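Local coordinates for translation initiation factor eIF2 assembly protein (Schizosaccharomyces pombe, PDB 4ZGP), which acts as an ATP-dependent chaperone that binds the gamma subunit of translation initiation factor eIF2 and lets it assemble with the alpha and beta subunits, at residues 48-53 against 177-182; 111-116 against 183-188; 198-203 against 279-284. All coordinates share one frame; numbering follows the deposited sequence.

Contact 1 (48-53 against 177-182)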
loop_
_atom_site.group_PDB
_atom_site.type_symbol
_atom_site.label_atom_id
_atom_site.label_comp_id
_atom_site.label_asym_id
_atom_site.label_seq_id
_atom_site.Cartn_x
_atom_site.Cartn_y
_atom_site.Cartn_z
ATOM N N ALA A 48 -5.684 9.737 6.805
ATOM C CA ALA A 48 -5.087 8.692 7.625
ATOM C C ALA A 48 -4.418 9.281 8.850
ATOM O O ALA A 48 -4.067 10.466 8.867
ATOM C CB ALA A 48 -4.063 7.862 6.797
ATOM N N LYS A 49 -4.264 8.464 9.888
ATOM C CA LYS A 49 -3.477 8.845 11.057
ATOM C C LYS A 49 -2.321 7.895 11.197
ATOM O O LYS A 49 -2.449 6.697 10.934
ATOM C CB LYS A 49 -4.310 8.818 12.349
ATOM C CG LYS A 49 -5.490 9.770 12.351
ATOM C CD LYS A 49 -5.057 11.198 12.645
ATOM C CE LYS A 49 -6.253 12.140 12.726
ATOM N NZ LYS A 49 -5.848 13.536 13.074
ATOM N N VAL A 50 -1.176 8.417 11.608
ATOM C CA VAL A 50 -0.024 7.561 11.815
ATOM C C VAL A 50 0.432 7.569 13.266
ATOM O O VAL A 50 0.689 8.628 13.837
ATOM C CB VAL A 50 1.160 7.980 10.904
ATOM C CG1 VAL A 50 2.311 7.025 11.075
ATOM C CG2 VAL A 50 0.720 7.985 9.459
ATOM N N ILE A 51 0.524 6.386 13.859
ATOM C CA ILE A 51 1.111 6.256 15.190
ATOM C C ILE A 51 2.558 5.790 15.083
ATOM O O ILE A 51 2.831 4.647 14.729
ATOM C CB ILE A 51 0.308 5.285 16.056
ATOM C CG1 ILE A 51 -1.113 5.813 16.223
ATOM C CG2 ILE A 51 0.988 5.111 17.415
ATOM C CD1 ILE A 51 -2.070 4.801 16.846
ATOM N N LYS A 52 3.491 6.693 15.381
ATOM C CA LYS A 52 4.898 6.452 15.125
ATOM C C LYS A 52 5.757 7.108 16.208
ATOM O O LYS A 52 5.592 8.288 16.487
ATOM C CB LYS A 52 5.287 6.991 13.748
ATOM C CG LYS A 52 6.680 6.585 13.278
ATOM C CD LYS A 52 7.030 7.300 11.977
ATOM C CE LYS A 52 8.407 6.895 11.438
ATOM N NZ LYS A 52 8.526 5.432 11.198
ATOM N N PRO A 53 6.655 6.334 16.831
ATOM C CA PRO A 53 6.790 4.895 16.582
ATOM C C PRO A 53 5.620 4.090 17.137
ATOM O O PRO A 53 4.842 4.580 17.954
ATOM C CB PRO A 53 8.088 4.528 17.301
ATOM C CG PRO A 53 8.267 5.586 18.326
ATOM C CD PRO A 53 7.698 6.840 17.738
ATOM N N SER A 177 11.847 3.348 12.295
ATOM C CA SER A 177 10.928 2.796 13.287
ATOM C C SER A 177 9.686 2.224 12.600
ATOM O O SER A 177 9.266 2.733 11.564
ATOM C CB SER A 177 10.519 3.859 14.312
ATOM O OG SER A 177 9.703 4.863 13.733
ATOM N N PHE A 178 9.095 1.185 13.184
ATOM C CA PHE A 178 7.814 0.701 12.697
ATOM C C PHE A 178 6.723 1.709 13.068
ATOM O O PHE A 178 6.855 2.470 14.033
ATOM C CB PHE A 178 7.506 -0.688 13.268
ATOM C CG PHE A 178 8.384 -1.768 12.720
ATOM C CD1 PHE A 178 8.203 -2.232 11.424
ATOM C CD2 PHE A 178 9.392 -2.321 13.488
ATOM C CE1 PHE A 178 9.011 -3.222 10.905
ATOM C CE2 PHE A 178 10.201 -3.331 12.982
ATOM C CZ PHE A 178 10.013 -3.776 11.680
ATOM N N GLU A 179 5.653 1.735 12.281
ATOM C CA GLU A 179 4.581 2.697 12.482
ATOM C C GLU A 179 3.267 1.974 12.302
ATOM O O GLU A 179 3.181 1.025 11.525
ATOM C CB GLU A 179 4.704 3.869 11.497
ATOM C CG GLU A 179 4.699 3.401 10.045
ATOM C CD GLU A 179 5.303 4.408 9.088
ATOM O OE1 GLU A 179 6.249 5.112 9.484
ATOM O OE2 GLU A 179 4.838 4.480 7.933
ATOM N N LEU A 180 2.261 2.402 13.053
ATOM C CA LEU A 180 0.918 1.903 12.889
ATOM C C LEU A 180 0.099 2.931 12.130
ATOM O O LEU A 180 -0.124 4.054 12.593
ATOM C CB LEU A 180 0.273 1.595 14.251
ATOM C CG LEU A 180 -1.211 1.239 14.173
ATOM C CD1 LEU A 180 -1.415 0.038 13.294
ATOM C CD2 LEU A 180 -1.769 0.978 15.572
ATOM N N VAL A 181 -0.351 2.527 10.954
ATOM C CA VAL A 181 -1.138 3.388 10.104
ATOM C C VAL A 181 -2.602 3.012 10.207
ATOM O O VAL A 181 -2.962 1.857 10.052
ATOM C CB VAL A 181 -0.679 3.283 8.622
ATOM C CG1 VAL A 181 -1.533 4.170 7.739
ATOM C CG2 VAL A 181 0.800 3.644 8.505
ATOM N N LEU A 182 -3.438 4.002 10.467
ATOM C CA LEU A 182 -4.875 3.815 10.412
ATOM C C LEU A 182 -5.447 4.712 9.316
ATOM O O LEU A 182 -5.513 5.933 9.449
ATOM C CB LEU A 182 -5.506 4.135 11.783
ATOM C CG LEU A 182 -4.938 3.285 12.919
ATOM C CD1 LEU A 182 -5.437 3.776 14.270
ATOM C CD2 LEU A 182 -5.279 1.789 12.722
HETATM O O HOH W 1 10.935 4.799 9.780
#
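Lys49 and Ile51 pair with Leu182 and Leu180 as antiparallel strands, their short axes 4.8 Å apart and running at 163°. Both are hydrogen-bonded pairs, each closed by two backbone bonds. The shortest of the four runs from Ile51 N to Leu180 O, 2.7 Å. Val50 and Val181 form the non-hydrogen-bonded pair between them.

The two faces of the ladder differ in their neighbours. On one, Ile51 and Leu180 lie side by side and point the same way, with Ile51 CD1 4.0 Å from Leu180 CD2. Leu182 CD1 adds a looser contact to the same methyl. Ile101 of helix 95-107 packs against all three. On the other face, Val50 CG1 meets Glu179 CB at 4.0 Å, and Phe34 of helix 34-40 lies over Val50 and Val181.

Past the strand end the contact turns polar. Lys52 reaches over Glu179 with its chain extended and then bent at the last torsion (chi4 58°), which turns NZ in between Glu179 and Ser177. NZ makes a salt bridge to Glu179 OE1 at 2.9 Å, on the anti lone pair. It also donates to Ser177 OG, 2.9 Å away. Water 1 accepts from Lys52 NZ and from Ser177 N, tying the ammonium to the backbone. Ser35 also bonds Glu179 OE1.

The ammonium thus has a carboxylate, a hydroxyl and a water as acceptors. Its charge probably helps keep buried Glu179 ionised, while Ser35 and Lys52 together probably hold OE1 in place.

Contact 2 (111-116 against 183-188). With ADP (adenosine-5'-diphosphate), chain C.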
loop_
_atom_site.group_PDB
_atom_site.type_symbol
_atom_site.label_atom_id
_atom_site.label_comp_id
_atom_site.label_asym_id
_atom_site.label_seq_id
_atom_site.Cartn_x
_atom_site.Cartn_y
_atom_site.Cartn_z
ATOM N N ALA A 111 -14.367 4.152 11.468
ATOM C CA ALA A 111 -14.002 2.955 10.712
ATOM C C ALA A 111 -12.676 3.175 9.980
ATOM O O ALA A 111 -12.511 4.191 9.300
ATOM C CB ALA A 111 -15.102 2.588 9.733
ATOM N N VAL A 112 -11.742 2.237 10.154
ATOM C CA VAL A 112 -10.408 2.362 9.549
ATOM C C VAL A 112 -9.900 1.069 8.907
ATOM O O VAL A 112 -10.398 -0.020 9.191
ATOM C CB VAL A 112 -9.349 2.820 10.591
ATOM C CG1 VAL A 112 -9.793 4.101 11.296
ATOM C CG2 VAL A 112 -9.053 1.721 11.610
ATOM N N VAL A 113 -8.915 1.220 8.023
ATOM C CA VAL A 113 -8.127 0.105 7.514
ATOM C C VAL A 113 -6.700 0.254 8.038
ATOM O O VAL A 113 -6.064 1.278 7.808
ATOM C CB VAL A 113 -8.124 0.067 5.963
ATOM C CG1 VAL A 113 -7.122 -0.963 5.459
ATOM C CG2 VAL A 113 -9.520 -0.246 5.417
ATOM N N PRO A 114 -6.207 -0.741 8.791
ATOM C CA PRO A 114 -4.878 -0.636 9.397
ATOM C C PRO A 114 -3.776 -1.148 8.487
ATOM O O PRO A 114 -4.054 -2.025 7.673
ATOM C CB PRO A 114 -4.987 -1.535 10.618
ATOM C CG PRO A 114 -5.927 -2.652 10.113
ATOM C CD PRO A 114 -6.922 -1.952 9.227
ATOM N N LYS A 115 -2.561 -0.629 8.628
ATOM C CA LYS A 115 -1.391 -1.235 7.956
ATOM C C LYS A 115 -0.141 -0.838 8.747
ATOM O O LYS A 115 -0.219 0.035 9.614
ATOM C CB LYS A 115 -1.294 -0.791 6.481
ATOM C CG LYS A 115 -1.053 0.700 6.286
ATOM C CD LYS A 115 -1.001 1.117 4.796
ATOM C CE LYS A 115 0.340 0.726 4.167
ATOM N NZ LYS A 115 0.422 1.034 2.693
ATOM N N LEU A 116 0.994 -1.492 8.508
ATOM C CA LEU A 116 2.241 -0.983 9.068
ATOM C C LEU A 116 2.927 -0.175 7.969
ATOM O O LEU A 116 2.246 0.418 7.130
ATOM C CB LEU A 116 3.134 -2.094 9.621
ATOM C CG LEU A 116 2.512 -2.980 10.712
ATOM C CD1 LEU A 116 3.560 -3.875 11.340
ATOM C CD2 LEU A 116 1.776 -2.166 11.792
ATOM N N LYS A 183 -5.847 4.102 8.209
ATOM C CA LYS A 183 -6.483 4.840 7.127
ATOM C C LYS A 183 -7.967 4.918 7.326
ATOM O O LYS A 183 -8.576 3.919 7.674
ATOM C CB LYS A 183 -6.181 4.159 5.793
ATOM C CG LYS A 183 -4.671 4.057 5.594
ATOM C CD LYS A 183 -4.323 3.442 4.291
ATOM C CE LYS A 183 -4.823 2.027 4.216
ATOM N NZ LYS A 183 -4.858 1.660 2.778
ATOM N N GLU A 184 -8.565 6.076 7.064
ATOM C CA GLU A 184 -10.021 6.154 7.116
ATOM C C GLU A 184 -10.622 5.166 6.126
ATOM O O GLU A 184 -10.245 5.149 4.965
ATOM C CB GLU A 184 -10.525 7.559 6.813
ATOM C CG GLU A 184 -12.041 7.618 6.761
ATOM C CD GLU A 184 -12.583 9.016 6.914
ATOM O OE1 GLU A 184 -11.793 9.944 7.201
ATOM O OE2 GLU A 184 -13.810 9.174 6.746
ATOM N N TRP A 185 -11.538 4.328 6.598
ATOM C CA TRP A 185 -12.208 3.381 5.731
ATOM C C TRP A 185 -13.223 4.083 4.852
ATOM O O TRP A 185 -13.921 4.990 5.287
ATOM C CB TRP A 185 -12.889 2.279 6.548
ATOM C CG TRP A 185 -13.702 1.320 5.707
ATOM C CD1 TRP A 185 -13.263 0.168 5.114
ATOM C CD2 TRP A 185 -15.085 1.439 5.375
ATOM N NE1 TRP A 185 -14.289 -0.436 4.430
ATOM C CE2 TRP A 185 -15.419 0.326 4.572
ATOM C CE3 TRP A 185 -16.074 2.385 5.664
ATOM C CZ2 TRP A 185 -16.699 0.132 4.065
ATOM C CZ3 TRP A 185 -17.349 2.187 5.163
ATOM C CH2 TRP A 185 -17.650 1.071 4.371
ATOM N N PHE A 186 -13.298 3.666 3.597
ATOM C CA PHE A 186 -14.385 4.091 2.748
ATOM C C PHE A 186 -14.719 2.942 1.808
ATOM O O PHE A 186 -13.850 2.153 1.436
ATOM C CB PHE A 186 -14.023 5.361 1.983
ATOM C CG PHE A 186 -12.758 5.248 1.209
ATOM C CD1 PHE A 186 -11.523 5.430 1.831
ATOM C CD2 PHE A 186 -12.791 4.935 -0.144
ATOM C CE1 PHE A 186 -10.339 5.314 1.107
ATOM C CE2 PHE A 186 -11.610 4.822 -0.869
ATOM C CZ PHE A 186 -10.387 5.010 -0.236
ATOM N N PRO A 187 -15.992 2.807 1.457
ATOM C CA PRO A 187 -16.290 1.750 0.497
ATOM C C PRO A 187 -15.670 2.119 -0.851
ATOM O O PRO A 187 -15.865 3.237 -1.314
ATOM C CB PRO A 187 -17.819 1.745 0.452
ATOM C CG PRO A 187 -18.201 3.170 0.786
ATOM C CD PRO A 187 -17.165 3.640 1.777
ATOM N N MET A 188 -14.898 1.231 -1.458
ATOM C CA MET A 188 -14.329 1.568 -2.760
ATOM C C MET A 188 -14.653 0.498 -3.794
ATOM O O MET A 188 -14.674 -0.690 -3.485
ATOM C CB MET A 188 -12.813 1.805 -2.666
ATOM C CG MET A 188 -11.988 0.686 -2.075
ATOM S SD MET A 188 -10.269 0.751 -2.664
ATOM C CE MET A 188 -9.780 2.429 -2.327
HETATM P PB ADP C . -1.227 -2.811 -0.964
HETATM O O1B ADP C . -0.571 -1.720 -1.796
HETATM O O2B ADP C . -0.309 -3.425 0.078
HETATM O O3B ADP C . -2.027 -3.755 -1.838
HETATM P PA ADP C . -3.314 -0.886 -0.386
HETATM O O1A ADP C . -3.005 -0.447 -1.796
HETATM O O2A ADP C . -3.323 0.078 0.788
HETATM O O3A ADP C . -2.309 -2.089 0.011
HETATM O "O5'" ADP C . -4.755 -1.592 -0.437
HETATM C "C5'" ADP C . -4.922 -3.009 -0.423
HETATM C "C4'" ADP C . -6.389 -3.230 -0.747
HETATM O "O4'" ADP C . -7.180 -2.899 0.396
HETATM C "C3'" ADP C . -6.834 -2.297 -1.863
HETATM O "O3'" ADP C . -6.878 -2.981 -3.120
HETATM C "C2'" ADP C . -8.206 -1.808 -1.449
HETATM O "O2'" ADP C . -9.236 -2.530 -2.129
HETATM C "C1'" ADP C . -8.305 -2.090 0.036
HETATM N N9 ADP C . -8.211 -0.790 0.744
HETATM C C8 ADP C . -7.070 -0.098 0.953
HETATM N N7 ADP C . -7.321 1.057 1.630
HETATM C C5 ADP C . -8.652 1.111 1.863
HETATM C C6 ADP C . -9.574 2.055 2.538
HETATM N N6 ADP C . -9.082 3.190 3.098
HETATM N N1 ADP C . -10.898 1.744 2.569
HETATM C C2 ADP C . -11.356 0.602 2.011
HETATM N N3 ADP C . -10.575 -0.302 1.383
HETATM C C4 ADP C . -9.234 -0.108 1.280
HETATM O O HOH W 2 -1.688 2.259 1.623
#
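Val113 and Lys183 meet directly beside the adenine of ADP. Lys183 NZ donates to N7 of ADP at 2.8 Å and to O2A of the alpha phosphate, so one ammonium links base and phosphate. Its chain turns at chi3 (-63°) to bring NZ there. Val113 CG2 touches the base, 3.7 Å from ADP C6. The same methyl lies at the edge of the Trp185 ring, near its plane, 3.8 Å from CD1. The adenine amino group N6 donates to Glu184 O at 2.9 Å. Phe186 N donates almost straight to ADP N1 (175°), and the Phe186 ring turns one face to that nitrogen.

Behind this shell, the strands hold Lys183 in place. Val113 N bonds Lys183 O at 2.7 Å, and Lys183 N returns the bond to Val113 O. Trp185 N bonds Ala111 O, 2.9 Å away. The Lys115 side chain passes obliquely across that of Lys183, with Lys115 CD 4.0 Å from Lys183 CE. Water 2 accepts from Lys115 NZ and donates to O2A of ADP, a second path to the phosphate. Lys115 NZ is itself held by Trp118 O and by a salt bridge to Asp258, an inferred magnesium ligand.

The bonds through Glu184 O and Phe186 N are consistent with the backbone recognition of adenine in ATP-grasp proteins. Strand 112-115 is an outer strand of its three-stranded sheet, next to 180-184. Val112 and Pro114 pack against helix 138-146, and Leu116 meets helix 149-157.

Contact 3 (198-203 against 279-284)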
loop_
_atom_site.group_PDB
_atom_site.type_symbol
_atom_site.label_atom_id
_atom_site.label_comp_id
_atom_site.label_asym_id
_atom_site.label_seq_id
_atom_site.Cartn_x
_atom_site.Cartn_y
_atom_site.Cartn_z
ATOM N N VAL A 198 6.053 3.046 -13.027
ATOM C CA VAL A 198 6.777 4.236 -13.387
ATOM C C VAL A 198 8.256 3.909 -13.518
ATOM O O VAL A 198 8.841 3.330 -12.617
ATOM C CB VAL A 198 6.611 5.351 -12.321
ATOM C CG1 VAL A 198 7.438 6.559 -12.701
ATOM C CG2 VAL A 198 5.141 5.729 -12.156
ATOM N N LYS A 199 8.850 4.288 -14.643
ATOM C CA LYS A 199 10.274 4.046 -14.856
ATOM C C LYS A 199 10.882 5.289 -15.481
ATOM O O LYS A 199 10.325 5.846 -16.426
ATOM C CB LYS A 199 10.497 2.822 -15.751
ATOM C CG LYS A 199 11.964 2.504 -15.985
ATOM C CD LYS A 199 12.142 1.564 -17.169
ATOM C CE LYS A 199 11.734 0.176 -16.795
ATOM N NZ LYS A 199 12.101 -0.844 -17.843
ATOM N N SER A 200 12.004 5.729 -14.919
ATOM C CA SER A 200 12.617 7.009 -15.268
ATOM C C SER A 200 11.584 8.129 -15.288
ATOM O O SER A 200 11.528 8.916 -16.224
ATOM C CB SER A 200 13.353 6.901 -16.614
ATOM O OG SER A 200 14.161 5.740 -16.599
ATOM N N LYS A 201 10.747 8.161 -14.247
ATOM C CA LYS A 201 9.724 9.184 -14.057
ATOM C C LYS A 201 8.650 9.206 -15.140
ATOM O O LYS A 201 7.889 10.170 -15.257
ATOM C CB LYS A 201 10.374 10.568 -13.950
ATOM C CG LYS A 201 11.222 10.749 -12.704
ATOM C CD LYS A 201 10.428 10.392 -11.450
ATOM C CE LYS A 201 11.038 11.005 -10.189
ATOM N NZ LYS A 201 10.325 10.533 -8.965
ATOM N N ARG A 202 8.563 8.138 -15.924
ATOM C CA ARG A 202 7.510 8.084 -16.915
ATOM C C ARG A 202 6.563 6.894 -16.646
ATOM O O ARG A 202 6.982 5.854 -16.161
ATOM C CB ARG A 202 8.123 7.997 -18.316
ATOM C CG ARG A 202 8.890 9.278 -18.690
ATOM C CD ARG A 202 9.739 9.112 -19.945
ATOM N NE ARG A 202 8.956 8.611 -21.072
ATOM C CZ ARG A 202 8.183 9.371 -21.839
ATOM N NH1 ARG A 202 8.088 10.675 -21.606
ATOM N NH2 ARG A 202 7.506 8.824 -22.838
ATOM N N LEU A 203 5.295 7.079 -16.969
ATOM C CA LEU A 203 4.311 6.013 -16.833
ATOM C C LEU A 203 4.424 5.037 -18.003
ATOM O O LEU A 203 4.028 5.376 -19.118
ATOM C CB LEU A 203 2.915 6.605 -16.788
ATOM C CG LEU A 203 1.746 5.631 -16.644
ATOM C CD1 LEU A 203 1.702 5.086 -15.231
ATOM C CD2 LEU A 203 0.433 6.343 -16.980
ATOM N N MET A 279 10.868 -3.125 -20.505
ATOM C CA MET A 279 10.071 -2.088 -21.143
ATOM C C MET A 279 10.820 -0.783 -21.273
ATOM O O MET A 279 11.521 -0.335 -20.353
ATOM C CB MET A 279 8.777 -1.861 -20.377
ATOM C CG MET A 279 7.620 -1.458 -21.243
ATOM S SD MET A 279 6.079 -1.474 -20.291
ATOM C CE MET A 279 6.105 -3.115 -19.598
ATOM N N ASN A 280 10.684 -0.188 -22.451
ATOM C CA ASN A 280 11.336 1.068 -22.771
ATOM C C ASN A 280 10.594 2.243 -22.139
ATOM O O ASN A 280 9.384 2.366 -22.300
ATOM C CB ASN A 280 11.409 1.227 -24.288
ATOM C CG ASN A 280 12.125 2.487 -24.710
ATOM O OD1 ASN A 280 12.845 3.104 -23.923
ATOM N ND2 ASN A 280 11.943 2.870 -25.972
ATOM N N SER A 281 11.310 3.114 -21.431
ATOM C CA SER A 281 10.646 4.215 -20.738
ATOM C C SER A 281 10.310 5.379 -21.671
ATOM O O SER A 281 9.509 6.249 -21.326
ATOM C CB SER A 281 11.504 4.709 -19.567
ATOM O OG SER A 281 12.772 5.172 -20.005
ATOM N N GLU A 282 10.898 5.377 -22.866
ATOM C CA GLU A 282 10.746 6.498 -23.797
ATOM C C GLU A 282 9.487 6.424 -24.643
ATOM O O GLU A 282 9.232 7.312 -25.455
ATOM C CB GLU A 282 11.962 6.586 -24.718
ATOM C CG GLU A 282 13.198 7.149 -24.043
ATOM C CD GLU A 282 14.450 6.381 -24.404
ATOM O OE1 GLU A 282 15.185 6.827 -25.310
ATOM O OE2 GLU A 282 14.698 5.327 -23.778
ATOM N N ASN A 283 8.701 5.370 -24.465
ATOM C CA ASN A 283 7.442 5.264 -25.184
ATOM C C ASN A 283 6.510 6.405 -24.824
ATOM O O ASN A 283 6.541 6.896 -23.700
ATOM C CB ASN A 283 6.780 3.920 -24.895
ATOM C CG ASN A 283 7.139 2.869 -25.925
ATOM O OD1 ASN A 283 8.286 2.410 -26.004
ATOM N ND2 ASN A 283 6.159 2.487 -26.731
ATOM N N MET A 284 5.689 6.837 -25.773
ATOM C CA MET A 284 4.788 7.960 -25.555
ATOM C C MET A 284 3.420 7.494 -25.055
ATOM O O MET A 284 2.585 8.307 -24.646
ATOM C CB MET A 284 4.628 8.771 -26.843
ATOM C CG MET A 284 5.948 9.148 -27.511
ATOM S SD MET A 284 7.079 10.075 -26.448
ATOM C CE MET A 284 8.497 10.234 -27.528
#
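Lys199 and Arg202 reach from a beta hairpin to the loop at 279-284. The hairpin joins strands 193-199 and 202-208 of the five-stranded mixed sheet. Its tip is a type I' turn from Lys199 to Arg202, closed by backbone bonds in both directions. The facing loop follows helix 273-278 and makes a type I turn from Asn280 to Asn283.

Charged side chains reaching backbone carbonyls make up the polar part of the contact. Lys199 is stretched out through its first two torsions and bends at chi3 (-74°), bringing NZ to the end of the helix. There NZ donates to Met279 O at 2.6 Å, in the carbonyl plane and on a lone pair. It also bonds Leu276 O, so the ammonium gathers carbonyls where the helix finishes. Arg202 bends at chi3 (53°) and turns the edge of its guanidinium to the loop. Ser281 O and Asn283 O both lie near the guanidinium plane, beside NE and NH2 respectively. The modelled separations are very short, so their exact lengths are doubtful.

Van der Waals contacts fill in between the two basic residues. Ser281 CB sits 3.5 Å from Lys199 O and 4.0 Å from Lys199 CD. Ser200 OG and Ser281 OG approach to 3.7 Å.

A bond inside the loop helps shape it. The side chain of Asn280 makes an Asx turn. The contact is on the surface, far from the chain's centre, and joins the hairpin tip to the segment leading into strand 287-289. In the Asx turn, Glu282 N lies 3.2 Å from Asn280 OD1 and above the carbonyl plane of that side chain.

Overall arrangement
Contacts 1 and 2 lie on one antiparallel sheet, ordered 48-51, 180-184, 112-115. Strand 180-184 is central and serves both. Their centres are 13 Å apart, and they touch where Val181 N meets Lys115 O at 2.8 Å, a probable hydrogen bond. Along the chain their segments alternate. Contact 3 comes later, in series, on the separate mixed sheet whose strand 193-199 follows 180-184. Its centre lies about 31 Å from that of contact 2 and 32 Å from that of contact 1, on the opposite side of the chain's centre. Contact 2 touches ADP, whereas contact 3 lies at the outer tip of the other sheet. Two sheets with nucleotide between them fit the ATP-grasp fold.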